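Local coordinates for protein UL37 (Suid herpesvirus 1, PDB 4K70) that is an inner tegument protein that probably takes part in controlling viral trafficking, and whose N-terminal half binds calcium ions in the crystal, at residues Leu216-Asn228 against Arg264-Arg277. Sequence-based numbering, arbitrary orientation. Where two conformers were deposited one is given.
Sequences LTIADEFFHDRQN and RVSAALAHGDAYVR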
ATOM      1  N   LEU A 216      13.297  16.729 -15.000  1.00 24.85           N
ATOM      2  CA  LEU A 216      14.399  16.433 -14.097  1.00 27.78           C
ATOM      3  C   LEU A 216      13.925  15.730 -12.841  1.00 26.75           C
ATOM      4  O   LEU A 216      14.572  14.790 -12.381  1.00 27.86           O
ATOM      5  CB  LEU A 216      15.186  17.691 -13.738  1.00 25.84           C
ATOM      6  CG  LEU A 216      15.924  18.320 -14.921  1.00 28.23           C
ATOM      7  CD1 LEU A 216      16.800  19.500 -14.462  1.00 24.25           C
ATOM      8  CD2 LEU A 216      16.752  17.257 -15.626  1.00 28.01           C
ATOM      9  N   THR A 217      12.802  16.164 -12.276  1.00 27.55           N
ATOM     10  CA  THR A 217      12.269  15.447 -11.113  1.00 28.79           C
ATOM     11  C   THR A 217      11.974  13.979 -11.460  1.00 26.90           C
ATOM     12  O   THR A 217      12.181  13.079 -10.640  1.00 25.96           O
ATOM     13  CB  THR A 217      11.007  16.112 -10.498  1.00 27.58           C
ATOM     14  OG1 THR A 217       9.878  15.931 -11.370  1.00 24.52           O
ATOM     15  CG2 THR A 217      11.238  17.612 -10.216  1.00 20.94           C
ATOM     16  N   ILE A 218      11.506  13.742 -12.680  1.00 25.36           N
ATOM     17  CA  ILE A 218      11.173  12.385 -13.107  1.00 26.17           C
ATOM     18  C   ILE A 218      12.454  11.561 -13.282  1.00 29.05           C
ATOM     19  O   ILE A 218      12.542  10.411 -12.837  1.00 27.68           O
ATOM     20  CB  ILE A 218      10.371  12.386 -14.417  1.00 23.20           C
ATOM     21  CG1 ILE A 218       8.984  12.995 -14.185  1.00 27.07           C
ATOM     22  CG2 ILE A 218      10.231  10.958 -14.968  1.00 25.03           C
ATOM     23  CD1 ILE A 218       8.273  13.414 -15.468  1.00 25.41           C
ATOM     24  N   ALA A 219      13.448  12.153 -13.927  1.00 26.05           N
ATOM     25  CA  ALA A 219      14.721  11.466 -14.123  1.00 28.51           C
ATOM     26  C   ALA A 219      15.297  11.072 -12.769  1.00 31.37           C
ATOM     27  O   ALA A 219      15.750   9.941 -12.584  1.00 29.31           O
ATOM     28  CB  ALA A 219      15.692  12.342 -14.901  1.00 24.91           C
ATOM     29  N   ASP A 220      15.225  11.996 -11.808  1.00 29.05           N
ATOM     30  CA  ASP A 220      15.831  11.797 -10.486  1.00 29.38           C
ATOM     31  C   ASP A 220      15.070  10.851  -9.542  1.00 30.82           C
ATOM     32  O   ASP A 220      15.682  10.101  -8.794  1.00 32.89           O
ATOM     33  CB  ASP A 220      16.071  13.148  -9.791  1.00 27.91           C
ATOM     34  CG  ASP A 220      17.166  13.954 -10.460  1.00 35.84           C
ATOM     35  OD1 ASP A 220      17.838  13.391 -11.356  1.00 36.08           O
ATOM     36  OD2 ASP A 220      17.364  15.131 -10.096  1.00 35.79           O
ATOM     37  N   GLU A 221      13.743  10.897  -9.565  1.00 27.31           N
ATOM     38  CA  GLU A 221      12.921  10.092  -8.666  0.54 31.44           C
ATOM     39  C   GLU A 221      12.702   8.689  -9.217  1.00 29.62           C
ATOM     40  O   GLU A 221      12.588   7.726  -8.467  1.00 33.92           O
ATOM     41  CB  GLU A 221      11.548  10.748  -8.453  0.54 28.27           C
ATOM     42  CG  GLU A 221      11.575  12.194  -7.941  0.54 31.10           C
ATOM     43  CD  GLU A 221      11.500  12.297  -6.427  0.54 31.35           C
ATOM     44  OE1 GLU A 221      11.745  11.274  -5.749  0.54 30.44           O
ATOM     45  OE2 GLU A 221      11.195  13.402  -5.921  0.54 25.04           O
ATOM     46  N   PHE A 222      12.630   8.580 -10.537  1.00 29.14           N
ATOM     47  CA  PHE A 222      12.185   7.322 -11.134  1.00 29.39           C
ATOM     48  C   PHE A 222      13.128   6.606 -12.090  1.00 34.53           C
ATOM     49  O   PHE A 222      12.901   5.438 -12.412  1.00 31.78           O
ATOM     50  CB  PHE A 222      10.831   7.537 -11.809  1.00 26.27           C
ATOM     51  CG  PHE A 222       9.758   7.993 -10.862  1.00 30.55           C
ATOM     52  CD1 PHE A 222       9.136   7.088 -10.018  1.00 30.55           C
ATOM     53  CD2 PHE A 222       9.377   9.328 -10.806  1.00 27.43           C
ATOM     54  CE1 PHE A 222       8.158   7.500  -9.142  1.00 30.79           C
ATOM     55  CE2 PHE A 222       8.389   9.741  -9.930  1.00 28.37           C
ATOM     56  CZ  PHE A 222       7.782   8.826  -9.102  1.00 27.85           C
ATOM     57  N   PHE A 223      14.172   7.280 -12.558  1.00 33.81           N
ATOM     58  CA  PHE A 223      15.039   6.642 -13.543  1.00 38.02           C
ATOM     59  C   PHE A 223      16.492   6.559 -13.125  1.00 40.70           C
ATOM     60  O   PHE A 223      17.225   5.698 -13.610  1.00 49.18           O
ATOM     61  CB  PHE A 223      14.892   7.302 -14.920  1.00 33.53           C
ATOM     62  CG  PHE A 223      13.569   7.026 -15.575  1.00 35.74           C
ATOM     63  CD1 PHE A 223      12.469   7.827 -15.301  1.00 31.51           C
ATOM     64  CD2 PHE A 223      13.415   5.949 -16.448  1.00 31.28           C
ATOM     65  CE1 PHE A 223      11.241   7.572 -15.892  1.00 30.00           C
ATOM     66  CE2 PHE A 223      12.194   5.688 -17.047  1.00 34.39           C
ATOM     67  CZ  PHE A 223      11.101   6.500 -16.772  1.00 33.70           C
ATOM     68  N   HIS A 224      16.890   7.425 -12.200  1.00 36.28           N
ATOM     69  CA  HIS A 224      18.277   7.546 -11.753  1.00 41.49           C
ATOM     70  C   HIS A 224      19.255   7.508 -12.919  1.00 45.69           C
ATOM     71  O   HIS A 224      19.387   8.490 -13.653  1.00 46.61           O
ATOM     72  CB  HIS A 224      18.624   6.474 -10.718  1.00 51.01           C
ATOM     73  CG  HIS A 224      17.877   6.619  -9.424  1.00 54.86           C
ATOM     74  ND1 HIS A 224      18.452   7.147  -8.286  1.00 58.43           N
ATOM     75  CD2 HIS A 224      16.604   6.305  -9.091  1.00 51.28           C
ATOM     76  CE1 HIS A 224      17.564   7.149  -7.307  1.00 52.52           C
ATOM     77  NE2 HIS A 224      16.432   6.644  -7.770  1.00 51.68           N
ATOM     78  N   ASP A 225      19.920   6.372 -13.101  1.00 43.54           N
ATOM     79  CA  ASP A 225      20.946   6.256 -14.136  1.00 47.08           C
ATOM     80  C   ASP A 225      20.462   5.523 -15.381  1.00 48.60           C
ATOM     81  O   ASP A 225      21.190   5.409 -16.365  1.00 55.07           O
ATOM     82  CB  ASP A 225      22.198   5.576 -13.586  1.00 48.05           C
ATOM     83  CG  ASP A 225      23.078   6.529 -12.799  1.00 51.96           C
ATOM     84  OD1 ASP A 225      23.127   7.727 -13.153  1.00 54.39           O
ATOM     85  OD2 ASP A 225      23.718   6.080 -11.825  1.00 59.90           O
ATOM     86  N   ARG A 226      19.230   5.036 -15.338  1.00 44.90           N
ATOM     87  CA  ARG A 226      18.647   4.328 -16.468  1.00 43.96           C
ATOM     88  C   ARG A 226      18.111   5.303 -17.502  1.00 46.80           C
ATOM     89  O   ARG A 226      17.195   6.076 -17.222  1.00 48.51           O
ATOM     90  CB  ARG A 226      17.507   3.437 -15.992  1.00 45.71           C
ATOM     91  CG  ARG A 226      17.781   2.761 -14.678  1.00 46.87           C
ATOM     92  CD  ARG A 226      16.607   1.900 -14.268  1.00 50.54           C
ATOM     93  NE  ARG A 226      17.074   0.716 -13.559  1.00 55.81           N
ATOM     94  CZ  ARG A 226      17.172   0.634 -12.238  1.00 54.15           C
ATOM     95  NH1 ARG A 226      16.815   1.666 -11.474  1.00 54.46           N
ATOM     96  NH2 ARG A 226      17.622  -0.482 -11.685  1.00 46.67           N
ATOM     97  N   GLN A 227      18.662   5.243 -18.706  1.00 44.57           N
ATOM     98  CA  GLN A 227      18.307   6.184 -19.754  1.00 43.14           C
ATOM     99  C   GLN A 227      17.008   5.803 -20.444  1.00 44.89           C
ATOM    100  O   GLN A 227      16.846   4.680 -20.926  1.00 43.22           O
ATOM    101  CB  GLN A 227      19.435   6.257 -20.785  1.00 49.37           C
ATOM    102  CG  GLN A 227      20.802   6.490 -20.181  1.00 45.94           C
ATOM    103  CD  GLN A 227      21.357   7.855 -20.523  1.00 52.43           C
ATOM    104  OE1 GLN A 227      20.908   8.503 -21.474  1.00 50.63           O
ATOM    105  NE2 GLN A 227      22.340   8.303 -19.747  1.00 50.03           N
ATOM    106  N   ASN A 228      16.078   6.745 -20.487  1.00 41.85           N
ATOM    107  CA  ASN A 228      14.864   6.582 -21.259  1.00 38.01           C
ATOM    108  C   ASN A 228      14.905   7.619 -22.362  1.00 42.91           C
ATOM    109  O   ASN A 228      14.933   8.818 -22.087  1.00 42.81           O
ATOM    110  CB  ASN A 228      13.635   6.792 -20.380  1.00 38.37           C
ATOM    111  CG  ASN A 228      12.340   6.577 -21.128  1.00 40.52           C
ATOM    112  OD1 ASN A 228      11.994   7.341 -22.025  1.00 40.86           O
ATOM    113  ND2 ASN A 228      11.608   5.538 -20.754  1.00 43.20           N
ATOM    114  N   ARG A 264      23.104  20.267 -10.333  1.00 31.36           N
ATOM    115  CA  ARG A 264      22.406  19.223 -11.076  1.00 30.02           C
ATOM    116  C   ARG A 264      21.549  19.815 -12.183  1.00 30.65           C
ATOM    117  O   ARG A 264      21.543  19.313 -13.302  1.00 29.36           O
ATOM    118  CB  ARG A 264      21.559  18.360 -10.137  1.00 31.94           C
ATOM    119  CG  ARG A 264      20.881  17.193 -10.815  1.00 30.41           C
ATOM    120  CD  ARG A 264      19.478  17.541 -11.315  1.00 29.63           C
ATOM    121  NE  ARG A 264      18.886  16.389 -11.996  1.00 29.28           N
ATOM    122  CZ  ARG A 264      19.181  16.036 -13.244  1.00 31.37           C
ATOM    123  NH1 ARG A 264      20.026  16.768 -13.956  1.00 33.09           N
ATOM    124  NH2 ARG A 264      18.619  14.969 -13.791  1.00 31.40           N
ATOM    125  N   VAL A 265      20.832  20.894 -11.874  1.00 30.31           N
ATOM    126  CA  VAL A 265      19.956  21.532 -12.856  1.00 30.27           C
ATOM    127  C   VAL A 265      20.773  22.221 -13.953  1.00 31.54           C
ATOM    128  O   VAL A 265      20.496  22.058 -15.152  1.00 28.53           O
ATOM    129  CB  VAL A 265      18.972  22.538 -12.175  1.00 29.46           C
ATOM    130  CG1 VAL A 265      18.245  23.362 -13.213  1.00 28.21           C
ATOM    131  CG2 VAL A 265      17.976  21.784 -11.302  1.00 25.45           C
ATOM    132  N   SER A 266      21.787  22.979 -13.536  1.00 28.32           N
ATOM    133  CA  SER A 266      22.645  23.709 -14.468  1.00 31.70           C
ATOM    134  C   SER A 266      23.352  22.777 -15.445  1.00 32.76           C
ATOM    135  O   SER A 266      23.458  23.071 -16.636  1.00 36.86           O
ATOM    136  CB  SER A 266      23.689  24.525 -13.703  1.00 34.38           C
ATOM    137  OG  SER A 266      23.074  25.583 -12.997  1.00 35.16           O
ATOM    138  N   ALA A 267      23.838  21.655 -14.935  1.00 28.58           N
ATOM    139  CA  ALA A 267      24.551  20.679 -15.749  1.00 32.62           C
ATOM    140  C   ALA A 267      23.651  20.097 -16.840  1.00 35.20           C
ATOM    141  O   ALA A 267      24.063  19.960 -17.989  1.00 37.11           O
ATOM    142  CB  ALA A 267      25.091  19.576 -14.872  1.00 32.59           C
ATOM    143  N   ALA A 268      22.416  19.763 -16.480  1.00 32.83           N
ATOM    144  CA  ALA A 268      21.477  19.231 -17.460  1.00 33.40           C
ATOM    145  C   ALA A 268      21.099  20.302 -18.475  1.00 31.31           C
ATOM    146  O   ALA A 268      21.007  20.029 -19.667  1.00 31.27           O
ATOM    147  CB  ALA A 268      20.235  18.668 -16.770  1.00 30.28           C
ATOM    148  N   LEU A 269      20.885  21.530 -18.010  1.00 28.54           N
ATOM    149  CA  LEU A 269      20.517  22.591 -18.931  1.00 32.83           C
ATOM    150  C   LEU A 269      21.673  22.937 -19.868  1.00 35.69           C
ATOM    151  O   LEU A 269      21.455  23.216 -21.046  1.00 40.03           O
ATOM    152  CB  LEU A 269      20.015  23.832 -18.181  1.00 32.69           C
ATOM    153  CG  LEU A 269      18.619  23.723 -17.562  1.00 29.70           C
ATOM    154  CD1 LEU A 269      18.360  24.853 -16.572  1.00 29.21           C
ATOM    155  CD2 LEU A 269      17.533  23.705 -18.641  1.00 33.63           C
ATOM    156  N   ALA A 270      22.895  22.914 -19.341  1.00 34.43           N
ATOM    157  CA  ALA A 270      24.081  23.266 -20.123  1.00 38.45           C
ATOM    158  C   ALA A 270      24.358  22.230 -21.205  1.00 35.98           C
ATOM    159  O   ALA A 270      24.960  22.538 -22.226  1.00 38.59           O
ATOM    160  CB  ALA A 270      25.299  23.419 -19.214  1.00 35.10           C
ATOM    161  N   HIS A 271      23.911  21.001 -20.977  1.00 40.32           N
ATOM    162  CA  HIS A 271      24.166  19.911 -21.913  1.00 37.86           C
ATOM    163  C   HIS A 271      22.945  19.495 -22.713  1.00 40.01           C
ATOM    164  O   HIS A 271      23.053  18.689 -23.635  1.00 45.88           O
ATOM    165  CB  HIS A 271      24.731  18.694 -21.175  1.00 39.53           C
ATOM    166  CG  HIS A 271      26.158  18.856 -20.764  1.00 41.58           C
ATOM    167  ND1 HIS A 271      26.537  19.579 -19.652  1.00 44.20           N
ATOM    168  CD2 HIS A 271      27.305  18.407 -21.327  1.00 42.34           C
ATOM    169  CE1 HIS A 271      27.854  19.561 -19.543  1.00 45.21           C
ATOM    170  NE2 HIS A 271      28.343  18.857 -20.546  1.00 44.77           N
ATOM    171  N   GLY A 272      21.782  20.039 -22.364  1.00 38.07           N
ATOM    172  CA  GLY A 272      20.535  19.607 -22.971  1.00 38.78           C
ATOM    173  C   GLY A 272      20.280  18.130 -22.724  1.00 36.58           C
ATOM    174  O   GLY A 272      19.618  17.462 -23.520  1.00 41.91           O
ATOM    175  N   ASP A 273      20.794  17.624 -21.607  1.00 34.94           N
ATOM    176  CA  ASP A 273      20.753  16.196 -21.310  1.00 36.59           C
ATOM    177  C   ASP A 273      20.346  15.967 -19.865  1.00 35.12           C
ATOM    178  O   ASP A 273      21.089  16.321 -18.958  1.00 33.84           O
ATOM    179  CB  ASP A 273      22.138  15.583 -21.545  1.00 37.04           C
ATOM    180  CG  ASP A 273      22.131  14.062 -21.477  1.00 41.25           C
ATOM    181  OD1 ASP A 273      21.104  13.476 -21.065  1.00 41.14           O
ATOM    182  OD2 ASP A 273      23.164  13.451 -21.832  1.00 45.45           O
ATOM    183  N   ALA A 274      19.185  15.352 -19.652  1.00 34.72           N
ATOM    184  CA  ALA A 274      18.650  15.184 -18.302  1.00 31.62           C
ATOM    185  C   ALA A 274      19.514  14.304 -17.391  1.00 39.86           C
ATOM    186  O   ALA A 274      19.406  14.383 -16.164  1.00 37.38           O
ATOM    187  CB  ALA A 274      17.212  14.656 -18.353  1.00 31.28           C
ATOM    188  N   TYR A 275      20.368  13.470 -17.981  1.00 38.25           N
ATOM    189  CA  TYR A 275      21.161  12.515 -17.202  1.00 38.29           C
ATOM    190  C   TYR A 275      22.551  13.016 -16.821  1.00 39.49           C
ATOM    191  O   TYR A 275      23.291  12.341 -16.101  1.00 42.86           O
ATOM    192  CB  TYR A 275      21.238  11.167 -17.923  1.00 41.20           C
ATOM    193  CG  TYR A 275      19.899  10.482 -17.973  1.00 39.59           C
ATOM    194  CD1 TYR A 275      19.445   9.730 -16.895  1.00 43.87           C
ATOM    195  CD2 TYR A 275      19.073  10.602 -19.081  1.00 38.86           C
ATOM    196  CE1 TYR A 275      18.212   9.101 -16.925  1.00 45.49           C
ATOM    197  CE2 TYR A 275      17.833   9.976 -19.119  1.00 43.70           C
ATOM    198  CZ  TYR A 275      17.412   9.229 -18.035  1.00 42.89           C
ATOM    199  OH  TYR A 275      16.191   8.600 -18.058  1.00 39.47           O
ATOM    200  N   VAL A 276      22.898  14.202 -17.306  1.00 38.10           N
ATOM    201  CA  VAL A 276      24.089  14.901 -16.855  1.00 37.26           C
ATOM    202  C   VAL A 276      23.745  15.641 -15.565  1.00 38.29           C
ATOM    203  O   VAL A 276      22.818  16.460 -15.536  1.00 35.95           O
ATOM    204  CB  VAL A 276      24.570  15.912 -17.903  1.00 35.65           C
ATOM    205  CG1 VAL A 276      25.840  16.599 -17.431  1.00 37.56           C
ATOM    206  CG2 VAL A 276      24.801  15.223 -19.228  1.00 37.17           C
ATOM    207  N   ARG A 277      24.484  15.348 -14.501  1.00 38.58           N
ATOM    208  CA  ARG A 277      24.156  15.864 -13.179  1.00 36.85           C
ATOM    209  C   ARG A 277      25.320  16.593 -12.517  1.00 40.91           C
ATOM    210  O   ARG A 277      25.166  17.126 -11.420  1.00 39.80           O
ATOM    211  CB  ARG A 277      23.678  14.726 -12.267  1.00 36.31           C
ATOM    212  CG  ARG A 277      22.357  14.093 -12.680  1.00 36.93           C
ATOM    213  CD  ARG A 277      21.824  13.180 -11.574  1.00 35.03           C
ATOM    214  NE  ARG A 277      20.486  12.669 -11.862  1.00 38.64           N
ATOM    215  CZ  ARG A 277      20.244  11.578 -12.582  1.00 38.45           C
ATOM    216  NH1 ARG A 277      21.254  10.887 -13.097  1.00 39.16           N
ATOM    217  NH2 ARG A 277      18.995  11.180 -12.796  1.00 35.68           N
TER
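D220 is shared by two arginines, R264 and R277, that reach it from the other segment. R264 grips it side-on, NE giving a bond of 2.7 Å to OD2 near the carboxylate plane and NH2 one to OD1. R277 puts both NE and NH2 on that same OD1, so one oxygen takes three N-H groups, a load that suits a carboxylate and would be expected to favour its charged form. The bend of R264 at chi2 (-92°) lays its guanidinium between L216 CD2 on one face and R277 CG, of its own segment, on the other. R264 NH2 also donates to A274 O, 2.6 Å away and almost straight. Beside this guanidinium, L216 packs tightly on V265, A268 and A274, and the small A219 lets A274 come close; F235 of helix 229-240 closes the same apolar patch. Two turns meet here in the all-helical N-terminal half of UL37: a type II' turn, F223 to R226, with H224 at positive phi, ends helix 208-223, and a type I turn, D273 to V276, follows helix 260-271, D273 OD1 accepting from Y275 N in an Asx turn. Y275 reaches into the first loop, its ring edge meeting H224 O; its OH accepts from N228 N and gives a weak bond to R226 O. Towards solvent the grip slackens. R277 NH2 still reaches H224 O at 2.9 Å, but R277 NH1 makes only a long salt bridge, 3.7 Å from D225 OD1, and exposed Q227 lays its amide over one face of the Y275 ring, the planes 29° apart.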